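Local coordinates for protein peptidase M42 (Thaumarchaeota archaeon SCGC AB-539-E09, PDB 5DS0) that probably works as a cobalt-binding TET aminopeptidase of the M42 family, trimming residues from the N-termini of peptides within a twelve-subunit assembly, at residues Asp44-Val49 and Ala221-His226; Leu62-Thr67 and Ser209-Glu214; Gly98-Val103 and Val160-Phe165; Gly108-Ile113 and Ile138-Thr143; Gly261-Asp266 and Gln291-Ser296. All blocks are in the same frame, centred on the assembly; numbering follows the deposited sequence.

In the fold
Contacts 1 and 2 adjoin, their centres about 8 Å apart: V49 pairs with A210, and strand 205-211 runs on towards helix 219-228. Contacts 3 and 4, centres about 11 Å apart, share the closed antiparallel barrel through the neighbouring strands 100-105 and 108-115. Along the chain the first four lie one within another, contact 1 outermost and contact 4 innermost; the barrel strands, 71-77 to 158-161, are inserted between strands 60-66 and 166-168 of the large mixed sheet. Contact 5 follows later, in that mixed sheet, about 40 Å from contact 4 centre to centre. Contact 2 holds H66 and E214 of a cobalt site; the barrel contacts lie against a neighbouring subunit, consistent with a role in assembly.

Contact 1. Residues Asp44-Val49 and Ala221-His226; sequences DKLGSV and AQTTAH
Two neighbouring threonines of helix 219-228, T223 and T224, bring their hydroxyls to a single carboxylate oxygen, OD2 of D44. T224 OG1 donates to D44 OD2 at 3.0 Å, coming from well above the carboxylate plane (53° out of it). S48 OG donates to the same OD2 at 2.7 Å from the same face. T223 OG1 also lies 2.7 Å from D44 OD2, although its one proton could go instead to G220 O. The torsions set this up: D44 CG sits between its backbone N and carbonyl carbon (chi1 72°), which swings the acid across the loop towards the helix, while T224 OG1 is turned back beside its own N (chi1 -76°). The loop is the hairpin connection between antiparallel strands 40-43 and 49-53, with a type I turn from D44 to G47, and the other carboxylate oxygen stitches it together. D44 OD1 takes S48 N at 2.7 Å and, more weakly, the amides of L46 and G47, so OD1 serves the turn alone, and OD2 is shared by S48 and the helix. This many donors would be expected to stabilise a buried negative charge. L46 CD2 touches the T223 side chain, 3.8 Å from T223 OG1 and crossing it at about a right angle. A310 of a neighbouring subunit packs on both D44 and T223.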
# COMPACT_ATOMS: atom_id res chain seq x y z
N ASP C 44 53.69 -5.07 -8.05
CA ASP C 44 52.99 -6.32 -7.78
C ASP C 44 52.47 -6.85 -9.12
O ASP C 44 52.51 -6.15 -10.15
CB ASP C 44 51.93 -6.18 -6.66
CG ASP C 44 50.69 -5.38 -7.07
OD1 ASP C 44 50.46 -5.16 -8.28
OD2 ASP C 44 49.92 -4.98 -6.16
N LYS C 45 51.99 -8.08 -9.12
CA LYS C 45 51.57 -8.72 -10.35
C LYS C 45 50.16 -8.30 -10.79
O LYS C 45 49.73 -8.64 -11.88
CB LYS C 45 51.68 -10.23 -10.23
CG LYS C 45 53.11 -10.67 -9.91
CD LYS C 45 53.34 -12.12 -10.24
CE LYS C 45 54.74 -12.55 -9.87
NZ LYS C 45 54.86 -14.02 -10.04
N LEU C 46 49.45 -7.57 -9.95
CA LEU C 46 48.18 -7.00 -10.34
C LEU C 46 48.34 -5.71 -11.14
O LEU C 46 47.40 -5.30 -11.83
CB LEU C 46 47.31 -6.75 -9.11
CG LEU C 46 46.37 -7.89 -8.70
CD1 LEU C 46 47.05 -9.25 -8.72
CD2 LEU C 46 45.76 -7.63 -7.33
N GLY C 47 49.49 -5.07 -11.05
CA GLY C 47 49.73 -3.82 -11.77
C GLY C 47 50.07 -2.61 -10.91
O GLY C 47 50.25 -1.53 -11.45
N SER C 48 50.13 -2.78 -9.59
CA SER C 48 50.55 -1.68 -8.70
C SER C 48 52.02 -1.41 -8.90
O SER C 48 52.82 -2.34 -8.88
CB SER C 48 50.34 -2.02 -7.22
OG SER C 48 49.05 -2.54 -6.96
N VAL C 49 52.37 -0.15 -9.11
CA VAL C 49 53.78 0.24 -9.10
C VAL C 49 54.08 1.04 -7.81
O VAL C 49 53.26 1.83 -7.33
CB VAL C 49 54.28 1.00 -10.37
CG1 VAL C 49 53.78 0.47 -11.72
CG2 VAL C 49 53.86 2.43 -10.27
N ALA C 221 46.09 -3.24 -2.85
CA ALA C 221 46.63 -2.98 -1.51
C ALA C 221 47.11 -4.25 -0.81
O ALA C 221 48.15 -4.25 -0.16
CB ALA C 221 45.56 -2.32 -0.67
N GLN C 222 46.34 -5.33 -0.90
CA GLN C 222 46.68 -6.60 -0.24
C GLN C 222 48.00 -7.15 -0.76
O GLN C 222 48.88 -7.51 0.02
CB GLN C 222 45.58 -7.62 -0.46
CG GLN C 222 45.73 -8.87 0.39
CD GLN C 222 44.58 -9.85 0.18
OE1 GLN C 222 43.42 -9.44 0.10
NE2 GLN C 222 44.90 -11.14 0.07
N THR C 223 48.13 -7.17 -2.08
CA THR C 223 49.30 -7.71 -2.75
C THR C 223 50.52 -6.79 -2.67
O THR C 223 51.65 -7.27 -2.57
CB THR C 223 48.99 -8.01 -4.22
OG1 THR C 223 48.48 -6.84 -4.86
CG2 THR C 223 47.96 -9.16 -4.34
N THR C 224 50.31 -5.48 -2.68
CA THR C 224 51.40 -4.52 -2.47
C THR C 224 51.92 -4.55 -1.03
O THR C 224 53.13 -4.47 -0.79
CB THR C 224 50.98 -3.08 -2.84
OG1 THR C 224 50.96 -2.96 -4.27
CG2 THR C 224 51.96 -2.06 -2.28
N ALA C 225 51.02 -4.67 -0.06
CA ALA C 225 51.41 -4.84 1.32
C ALA C 225 52.29 -6.09 1.51
O ALA C 225 53.26 -6.06 2.29
CB ALA C 225 50.18 -4.95 2.20
N HIS C 226 51.93 -7.18 0.83
CA HIS C 226 52.73 -8.40 0.87
C HIS C 226 54.16 -8.13 0.37
O HIS C 226 55.13 -8.57 0.99
CB HIS C 226 52.09 -9.53 0.05
CG HIS C 226 52.94 -10.76 -0.04
ND1 HIS C 226 52.95 -11.74 0.93
CD2 HIS C 226 53.83 -11.15 -0.98
CE1 HIS C 226 53.81 -12.68 0.59
NE2 HIS C 226 54.36 -12.35 -0.57

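Contact 2. Residues Leu62-Thr67 and Ser209-Glu214; sequences LMAGHT and SATVQE. With CO (cobalt (II) ion), chain T.
L62 rests CD1 against S209 CB at 3.7 Å. M63, a selenomethionine, sends its side chain towards helix 179-197, but its carbonyl O takes S209 N at 2.7 Å. A64 pairs with S209 in parallel register. G65 N then returns a bond to S209 O, and G65 O receives only a weak one from T211 N. At H66 the side chain leaves the sheet with CG between its backbone N and carbonyl carbon (chi1 68°), and the imidazole meets E214. E214 CB lies over one ring face, a CH-pi contact 3.5 Å from the H66 ring centroid, and the E214 carboxylate is turned 28° from the ring plane. H66 ND1 is held by D68 O, which fixes the ring's rotation and leaves H66 NE2 to bind cobalt at 2.1 Å. E214 belongs to this site with H66, D180 and E237; its OE1 stands 3.0 Å from the cobalt, long for a bond. Just past the strand, T67 N donates to T211 O at 2.9 Å, and T67 CG2 touches A210 CB at 3.6 Å, while T67 OG1 bonds N27. D180, E215 and H325 form the second site, giving the two-metal centre characteristic of M42 aminopeptidases.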
# COMPACT_ATOMS: atom_id res chain seq x y z
N LEU C 62 54.91 2.84 4.21
CA LEU C 62 54.15 2.65 2.99
C LEU C 62 53.14 3.78 2.84
O LEU C 62 52.28 3.96 3.71
CB LEU C 62 53.42 1.30 3.01
CG LEU C 62 52.46 1.02 1.85
CD1 LEU C 62 53.10 1.25 0.50
CD2 LEU C 62 51.95 -0.41 1.94
N MSE C 63 53.26 4.55 1.76
CA MSE C 63 52.22 5.49 1.38
C MSE C 63 51.52 4.94 0.18
O MSE C 63 52.16 4.53 -0.77
CB MSE C 63 52.79 6.81 0.95
CG MSE C 63 53.40 7.58 2.11
SE MSE C 63 53.58 9.45 1.53
CE MSE C 63 55.15 9.27 0.35
N ALA C 64 50.20 4.95 0.19
CA ALA C 64 49.44 4.36 -0.89
C ALA C 64 48.31 5.25 -1.35
O ALA C 64 47.59 5.81 -0.52
CB ALA C 64 48.89 3.02 -0.47
N GLY C 65 48.17 5.39 -2.66
CA GLY C 65 47.00 6.04 -3.27
C GLY C 65 46.61 5.29 -4.52
O GLY C 65 47.45 5.04 -5.37
N HIS C 66 45.35 4.89 -4.63
CA HIS C 66 44.96 4.03 -5.75
C HIS C 66 44.75 4.83 -7.02
O HIS C 66 44.14 5.90 -6.99
CB HIS C 66 43.74 3.15 -5.41
CG HIS C 66 42.46 3.90 -5.21
ND1 HIS C 66 41.59 4.17 -6.25
CD2 HIS C 66 41.86 4.37 -4.09
CE1 HIS C 66 40.53 4.81 -5.78
NE2 HIS C 66 40.67 4.94 -4.48
N THR C 67 45.25 4.31 -8.14
CA THR C 67 45.14 5.00 -9.41
C THR C 67 43.99 4.50 -10.25
O THR C 67 43.72 5.06 -11.32
CB THR C 67 46.41 4.82 -10.24
OG1 THR C 67 46.71 3.42 -10.34
CG2 THR C 67 47.56 5.55 -9.59
N SER C 209 53.35 4.08 -3.13
CA SER C 209 52.71 3.09 -3.96
C SER C 209 51.44 3.57 -4.66
O SER C 209 50.53 4.08 -4.03
CB SER C 209 52.41 1.86 -3.12
OG SER C 209 52.07 0.79 -3.96
N ALA C 210 51.40 3.37 -5.97
CA ALA C 210 50.21 3.64 -6.77
C ALA C 210 49.43 2.35 -6.99
O ALA C 210 49.65 1.64 -7.97
CB ALA C 210 50.62 4.25 -8.10
N THR C 211 48.56 2.03 -6.05
CA THR C 211 47.88 0.75 -6.03
C THR C 211 46.80 0.64 -7.09
O THR C 211 46.29 1.65 -7.57
CB THR C 211 47.24 0.49 -4.65
OG1 THR C 211 46.62 1.69 -4.17
CG2 THR C 211 48.29 0.07 -3.65
N VAL C 212 46.45 -0.59 -7.42
CA VAL C 212 45.38 -0.87 -8.39
C VAL C 212 44.20 -1.55 -7.72
O VAL C 212 44.30 -2.08 -6.62
CB VAL C 212 45.88 -1.75 -9.57
CG1 VAL C 212 46.94 -1.00 -10.36
CG2 VAL C 212 46.40 -3.10 -9.09
N GLN C 213 43.07 -1.51 -8.41
CA GLN C 213 41.87 -2.23 -8.01
C GLN C 213 41.36 -1.99 -6.58
O GLN C 213 40.84 -2.90 -5.96
CB GLN C 213 42.09 -3.74 -8.25
CG GLN C 213 42.24 -4.08 -9.72
CD GLN C 213 42.23 -5.56 -10.01
OE1 GLN C 213 41.35 -6.31 -9.55
NE2 GLN C 213 43.17 -6.00 -10.80
N GLU C 214 41.47 -0.75 -6.08
CA GLU C 214 40.84 -0.39 -4.80
C GLU C 214 39.33 -0.40 -4.92
O GLU C 214 38.65 -0.91 -4.05
CB GLU C 214 41.27 1.01 -4.34
CG GLU C 214 40.90 1.39 -2.90
CD GLU C 214 39.52 2.04 -2.68
OE1 GLU C 214 38.94 2.73 -3.57
OE2 GLU C 214 38.98 1.88 -1.56
CO CO T . 39.19 5.67 -3.19

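Contact 3. Residues Gly98-Val103 and Val160-Phe165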
# COMPACT_ATOMS: atom_id res chain seq x y z
N GLY C 98 22.69 10.23 -19.49
CA GLY C 98 23.03 11.41 -20.28
C GLY C 98 24.50 11.75 -20.29
O GLY C 98 24.90 12.77 -20.87
N GLN C 99 25.32 10.88 -19.70
CA GLN C 99 26.74 11.16 -19.51
C GLN C 99 27.62 10.58 -20.61
O GLN C 99 27.32 9.53 -21.15
CB GLN C 99 27.21 10.62 -18.17
CG GLN C 99 26.54 11.26 -16.97
CD GLN C 99 27.17 12.58 -16.55
OE1 GLN C 99 28.14 13.05 -17.14
NE2 GLN C 99 26.61 13.17 -15.52
N ARG C 100 28.70 11.29 -20.94
CA ARG C 100 29.61 10.86 -21.99
C ARG C 100 30.61 9.90 -21.42
O ARG C 100 31.17 10.10 -20.34
CB ARG C 100 30.38 12.04 -22.56
CG ARG C 100 29.53 13.10 -23.23
CD ARG C 100 30.28 14.40 -23.17
NE ARG C 100 29.69 15.49 -23.95
CZ ARG C 100 30.02 15.80 -25.20
NH1 ARG C 100 30.87 15.04 -25.88
NH2 ARG C 100 29.46 16.85 -25.80
N VAL C 101 30.88 8.84 -22.17
CA VAL C 101 31.87 7.87 -21.80
C VAL C 101 32.75 7.60 -22.99
O VAL C 101 32.43 8.00 -24.11
CB VAL C 101 31.24 6.54 -21.33
CG1 VAL C 101 30.45 6.75 -20.04
CG2 VAL C 101 30.35 5.93 -22.41
N VAL C 102 33.85 6.92 -22.74
CA VAL C 102 34.72 6.48 -23.81
C VAL C 102 35.19 5.05 -23.53
O VAL C 102 35.60 4.70 -22.43
CB VAL C 102 35.89 7.47 -24.04
CG1 VAL C 102 36.57 7.87 -22.75
CG2 VAL C 102 36.92 6.87 -24.98
N VAL C 103 35.12 4.24 -24.58
CA VAL C 103 35.42 2.83 -24.54
C VAL C 103 36.75 2.62 -25.21
O VAL C 103 36.98 3.16 -26.29
CB VAL C 103 34.40 2.04 -25.35
CG1 VAL C 103 34.63 0.55 -25.21
CG2 VAL C 103 32.98 2.38 -24.93
N VAL C 160 35.57 4.33 -19.45
CA VAL C 160 35.69 5.38 -18.44
C VAL C 160 34.81 6.56 -18.75
O VAL C 160 34.41 6.77 -19.89
CB VAL C 160 37.11 5.93 -18.30
CG1 VAL C 160 38.06 4.85 -17.80
CG2 VAL C 160 37.59 6.54 -19.61
N PRO C 161 34.52 7.37 -17.73
CA PRO C 161 33.86 8.63 -17.96
C PRO C 161 34.71 9.54 -18.84
O PRO C 161 35.93 9.48 -18.77
CB PRO C 161 33.75 9.23 -16.54
CG PRO C 161 33.86 8.08 -15.61
CD PRO C 161 34.77 7.11 -16.30
N TRP C 162 34.06 10.40 -19.61
CA TRP C 162 34.75 11.45 -20.34
C TRP C 162 34.61 12.74 -19.58
O TRP C 162 33.49 13.22 -19.38
CB TRP C 162 34.14 11.61 -21.73
CG TRP C 162 34.90 12.58 -22.57
CD1 TRP C 162 36.02 12.32 -23.33
CD2 TRP C 162 34.62 13.97 -22.73
NE1 TRP C 162 36.44 13.47 -23.94
CE2 TRP C 162 35.60 14.49 -23.59
CE3 TRP C 162 33.63 14.82 -22.23
CZ2 TRP C 162 35.62 15.84 -23.96
CZ3 TRP C 162 33.65 16.16 -22.60
CH2 TRP C 162 34.64 16.66 -23.46
N SER C 163 35.73 13.31 -19.15
CA SER C 163 35.71 14.46 -18.23
C SER C 163 37.01 15.24 -18.21
O SER C 163 37.98 14.83 -17.57
CB SER C 163 35.41 13.96 -16.82
OG SER C 163 35.18 15.04 -15.94
N PRO C 164 37.06 16.36 -18.92
CA PRO C 164 38.30 17.13 -19.00
C PRO C 164 38.68 17.77 -17.69
O PRO C 164 37.82 18.10 -16.87
CB PRO C 164 37.98 18.23 -20.01
CG PRO C 164 36.74 17.81 -20.70
CD PRO C 164 35.99 16.94 -19.74
N PHE C 165 39.97 17.99 -17.52
CA PHE C 165 40.48 18.63 -16.34
C PHE C 165 40.64 20.14 -16.56
O PHE C 165 41.17 20.58 -17.59
CB PHE C 165 41.83 18.03 -16.00
CG PHE C 165 42.46 18.64 -14.78
CD1 PHE C 165 42.19 18.13 -13.52
CD2 PHE C 165 43.32 19.73 -14.89
CE1 PHE C 165 42.77 18.68 -12.40
CE2 PHE C 165 43.90 20.29 -13.78
CZ PHE C 165 43.63 19.77 -12.53
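R100 and W162 carry the flat groups here, running side by side and pointing the same way. The guanidinium and indole planes are 36° apart, and it is the aliphatic chain of R100 that touches: R100 CD lies 3.5 Å from W162 CE3. One indole face is covered by P164 CD, 3.8 Å above the W162 plane and offset towards its rim, and the ring of H111 meets the indole with the planes nearly perpendicular. W162 CG is anti to the backbone N (chi1 -174°), which lays the ring along the R100 chain. Behind these side chains the backbones pair antiparallel. V102 and V160 form a hydrogen-bonded pair, V102 N to V160 O at 2.9 Å and V160 N to V102 O at 3.0 Å, with V102 CG1 against V160 CG2 at 3.6 Å on the same sheet face. V101 and P161 follow as the non-hydrogen-bonded pair. Past the strand, W162 N donates to R100 O at 3.0 Å from above the carbonyl plane, and H327 NE2 bonds that same oxygen. W162 thus meets the R100 chain at CB and CD, while the charged end goes to a neighbouring subunit, where R100 NH2 bonds S163 OG and P164 O of that subunit.

Contact 4. Residues Gly108-Ile113 and Ile138-Thr143; sequences GMVHGI and IDIGAT
I140 meets V110 through its CG2 methyl because CG1 is placed between the backbone N and carbonyl carbon (chi1 59°), leaving CG2 anti to the carbonyl carbon. V110 CG1 sits 4.1 Å from I140 CG2, the two side chains crossing at a slant. The same methyl lies 3.6 Å from H111 O and 4.0 Å from G112 CA, where the lack of a side chain lets the isoleucine come down close over the backbone. At the other end, I113 and D139 make a hydrogen-bonded antiparallel pair: I113 N to D139 O and D139 N to I113 O, both 2.8 Å, the second almost straight. D139 holds its carboxylate anti to the backbone N (chi1 -176°), over the chain that follows, and D139 OD1 takes G141 N at 2.8 Å. That is an Asx turn, and it ends the short strand 137-139. The same acid reaches a neighbouring subunit, forming a salt bridge with R322 and a hydrogen bond with H323 of that subunit, so one carboxylate shapes the turn and ties two chains together. Strands 108-115 and 137-139 are neighbours in a closed six-stranded antiparallel barrel, consistent with the inserted domain through which M42 subunits associate.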
# COMPACT_ATOMS: atom_id res chain seq x y z
N GLY C 108 41.15 1.62 -30.82
CA GLY C 108 41.29 2.93 -30.19
C GLY C 108 40.07 3.37 -29.40
O GLY C 108 39.16 2.59 -29.14
N MSE C 109 40.04 4.65 -29.05
CA MSE C 109 38.97 5.22 -28.23
C MSE C 109 37.71 5.39 -29.02
O MSE C 109 37.70 5.94 -30.11
CB MSE C 109 39.36 6.59 -27.69
CG MSE C 109 40.57 6.55 -26.77
SE MSE C 109 40.31 5.39 -25.18
CE MSE C 109 42.16 5.41 -24.50
N VAL C 110 36.60 4.92 -28.46
CA VAL C 110 35.29 5.07 -29.07
C VAL C 110 34.36 5.79 -28.11
O VAL C 110 34.14 5.34 -26.99
CB VAL C 110 34.68 3.71 -29.40
CG1 VAL C 110 33.26 3.86 -29.94
CG2 VAL C 110 35.57 2.97 -30.40
N HIS C 111 33.79 6.91 -28.55
CA HIS C 111 32.95 7.72 -27.69
C HIS C 111 31.52 7.26 -27.72
O HIS C 111 31.04 6.74 -28.72
CB HIS C 111 33.03 9.18 -28.10
CG HIS C 111 34.39 9.75 -27.93
ND1 HIS C 111 34.85 10.20 -26.71
CD2 HIS C 111 35.41 9.89 -28.80
CE1 HIS C 111 36.10 10.62 -26.85
NE2 HIS C 111 36.46 10.45 -28.10
N GLY C 112 30.84 7.48 -26.60
CA GLY C 112 29.44 7.13 -26.47
C GLY C 112 28.73 7.88 -25.34
O GLY C 112 29.34 8.69 -24.63
N ILE C 113 27.45 7.60 -25.20
CA ILE C 113 26.59 8.28 -24.27
C ILE C 113 25.78 7.25 -23.52
O ILE C 113 25.21 6.36 -24.12
CB ILE C 113 25.59 9.17 -25.01
CG1 ILE C 113 26.32 10.19 -25.87
CG2 ILE C 113 24.71 9.90 -24.02
CD1 ILE C 113 25.42 10.84 -26.90
N ILE C 138 24.90 2.04 -23.61
CA ILE C 138 25.74 3.06 -24.16
C ILE C 138 25.47 3.13 -25.63
O ILE C 138 25.50 2.12 -26.35
CB ILE C 138 27.21 2.74 -23.85
CG1 ILE C 138 27.46 2.95 -22.36
CG2 ILE C 138 28.16 3.62 -24.65
CD1 ILE C 138 28.59 2.13 -21.82
N ASP C 139 25.23 4.35 -26.08
CA ASP C 139 24.97 4.66 -27.46
C ASP C 139 26.24 5.21 -28.04
O ASP C 139 26.74 6.23 -27.57
CB ASP C 139 23.87 5.71 -27.55
CG ASP C 139 23.45 6.01 -28.97
OD1 ASP C 139 24.12 5.55 -29.92
OD2 ASP C 139 22.44 6.72 -29.14
N ILE C 140 26.76 4.54 -29.07
CA ILE C 140 28.00 4.99 -29.72
C ILE C 140 27.74 5.50 -31.14
O ILE C 140 28.68 5.65 -31.92
CB ILE C 140 29.07 3.89 -29.73
CG1 ILE C 140 28.56 2.65 -30.47
CG2 ILE C 140 29.46 3.53 -28.31
CD1 ILE C 140 29.65 1.67 -30.85
N GLY C 141 26.48 5.78 -31.46
CA GLY C 141 26.11 6.35 -32.75
C GLY C 141 25.99 5.30 -33.83
O GLY C 141 25.94 5.63 -35.02
N ALA C 142 25.91 4.04 -33.41
CA ALA C 142 25.82 2.95 -34.37
C ALA C 142 24.36 2.68 -34.69
O ALA C 142 23.48 3.01 -33.90
CB ALA C 142 26.48 1.70 -33.81
N THR C 143 24.11 2.11 -35.86
CA THR C 143 22.75 1.82 -36.33
C THR C 143 22.49 0.32 -36.51
O THR C 143 21.42 -0.06 -36.96
CB THR C 143 22.44 2.55 -37.65
OG1 THR C 143 23.42 2.20 -38.63
CG2 THR C 143 22.47 4.06 -37.46

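Contact 5. Residues Gly261-Asp266 and Gln291-Ser296; sequences GLVTYD and QLSQMS
A beta-alpha-beta crossover brings G261-D266 and Q291-S296 together: strand 261-263, helix 273-285 and strand 291-295 follow in the chain, and the two strands pair parallel, with a beta bulge between V263 and D266. Before the bulge the bonds are regular, L262 N to Q291 O and S293 N to L262 O. On the side facing the helix, L262 CD2 and L292 CD2 are 4.2 Å apart, and I280 of that helix touches both leucines. T264, where the strand turns a corner, does most of the polar work. Its OG1 lies between the backbone N and carbonyl carbon (chi1 58°), which brings it to the S293 O that T264 N already bonds, each at 2.8 Å, the amide nearly straight on and the hydroxyl from above the carbonyl plane. The hydroxyl in turn accepts from Q294 NE2, 3.1 Å from T264 OG1, with the oxygen close to the plane of the amide. Q294 CG also packs on Y265 CB at 3.5 Å and reaches the edge of the tyrosine ring, whose plane is almost perpendicular to the amide. Beyond the bulge M295 N donates to Y265 O at 3.0 Å. The poorly ordered selenomethionine side chain of M295 runs alongside D266, with M295 CE 3.7 Å from D266 CB. The T264 hydroxyl is thus used both ways, giving one proton and receiving another, and it links the corner to the amide of Q294, which continues to N86 and V74 of a neighbouring subunit.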
# COMPACT_ATOMS: atom_id res chain seq x y z
N GLY C 261 42.10 15.90 5.77
CA GLY C 261 41.38 15.21 6.81
C GLY C 261 42.20 14.09 7.40
O GLY C 261 43.16 13.62 6.80
N LEU C 262 41.83 13.69 8.61
CA LEU C 262 42.39 12.51 9.25
C LEU C 262 41.24 11.64 9.67
O LEU C 262 40.35 12.06 10.39
CB LEU C 262 43.20 12.91 10.46
CG LEU C 262 43.79 11.74 11.22
CD1 LEU C 262 44.91 11.11 10.41
CD2 LEU C 262 44.32 12.19 12.56
N VAL C 263 41.26 10.41 9.20
CA VAL C 263 40.14 9.52 9.44
C VAL C 263 40.34 8.84 10.79
O VAL C 263 41.31 8.09 10.97
CB VAL C 263 40.03 8.46 8.34
CG1 VAL C 263 38.88 7.51 8.62
CG2 VAL C 263 39.84 9.11 6.99
N THR C 264 39.38 9.05 11.68
CA THR C 264 39.40 8.50 13.02
C THR C 264 38.67 7.17 13.13
O THR C 264 38.78 6.49 14.15
CB THR C 264 38.72 9.47 13.99
OG1 THR C 264 37.37 9.71 13.57
CG2 THR C 264 39.46 10.78 14.03
N TYR C 265 37.87 6.83 12.12
CA TYR C 265 37.15 5.57 12.06
C TYR C 265 36.55 5.37 10.68
O TYR C 265 36.01 6.29 10.11
CB TYR C 265 36.02 5.49 13.10
CG TYR C 265 35.11 4.32 12.84
CD1 TYR C 265 35.53 3.03 13.12
CD2 TYR C 265 33.86 4.49 12.26
CE1 TYR C 265 34.71 1.94 12.86
CE2 TYR C 265 33.03 3.40 11.99
CZ TYR C 265 33.47 2.13 12.29
OH TYR C 265 32.70 1.04 12.04
N ASP C 266 36.67 4.16 10.16
CA ASP C 266 35.93 3.79 8.96
C ASP C 266 35.59 2.30 9.02
O ASP C 266 36.07 1.57 9.89
CB ASP C 266 36.65 4.24 7.67
CG ASP C 266 37.87 3.38 7.29
OD1 ASP C 266 37.65 2.20 6.96
OD2 ASP C 266 39.04 3.87 7.25
N GLN C 291 41.40 18.30 9.53
CA GLN C 291 40.00 18.07 9.90
C GLN C 291 39.77 16.63 10.35
O GLN C 291 40.03 15.70 9.61
CB GLN C 291 39.07 18.36 8.73
CG GLN C 291 39.28 19.71 8.07
CD GLN C 291 38.26 19.99 6.98
OE1 GLN C 291 37.08 20.17 7.27
NE2 GLN C 291 38.70 19.98 5.73
N LEU C 292 39.29 16.44 11.58
CA LEU C 292 38.97 15.10 12.03
C LEU C 292 37.76 14.60 11.30
O LEU C 292 36.75 15.29 11.23
CB LEU C 292 38.72 15.09 13.53
CG LEU C 292 39.94 15.41 14.39
CD1 LEU C 292 39.59 15.21 15.86
CD2 LEU C 292 41.14 14.55 14.03
N SER C 293 37.87 13.40 10.74
CA SER C 293 36.85 12.85 9.85
C SER C 293 36.49 11.42 10.23
O SER C 293 37.23 10.74 10.93
CB SER C 293 37.38 12.86 8.42
OG SER C 293 36.63 12.01 7.58
N GLN C 294 35.33 10.97 9.77
CA GLN C 294 34.87 9.62 10.03
C GLN C 294 34.03 9.15 8.86
O GLN C 294 33.11 9.83 8.49
CB GLN C 294 34.04 9.62 11.31
CG GLN C 294 34.36 8.46 12.24
CD GLN C 294 33.76 8.61 13.63
OE1 GLN C 294 32.63 8.19 13.87
NE2 GLN C 294 34.52 9.20 14.55
N MSE C 295 34.35 8.00 8.27
CA MSE C 295 33.58 7.47 7.13
C MSE C 295 32.83 6.23 7.56
O MSE C 295 33.30 5.10 7.39
CB MSE C 295 34.48 7.18 5.93
CG MSE C 295 35.52 8.28 5.68
SE MSE C 295 36.86 7.80 4.31
CE MSE C 295 36.85 5.82 4.32
N SER C 296 31.68 6.45 8.18
CA SER C 296 30.76 5.38 8.64
C SER C 296 30.53 4.20 7.66
O SER C 296 30.43 3.04 8.09
CB SER C 296 29.42 6.02 8.99
OG SER C 296 28.36 5.09 8.85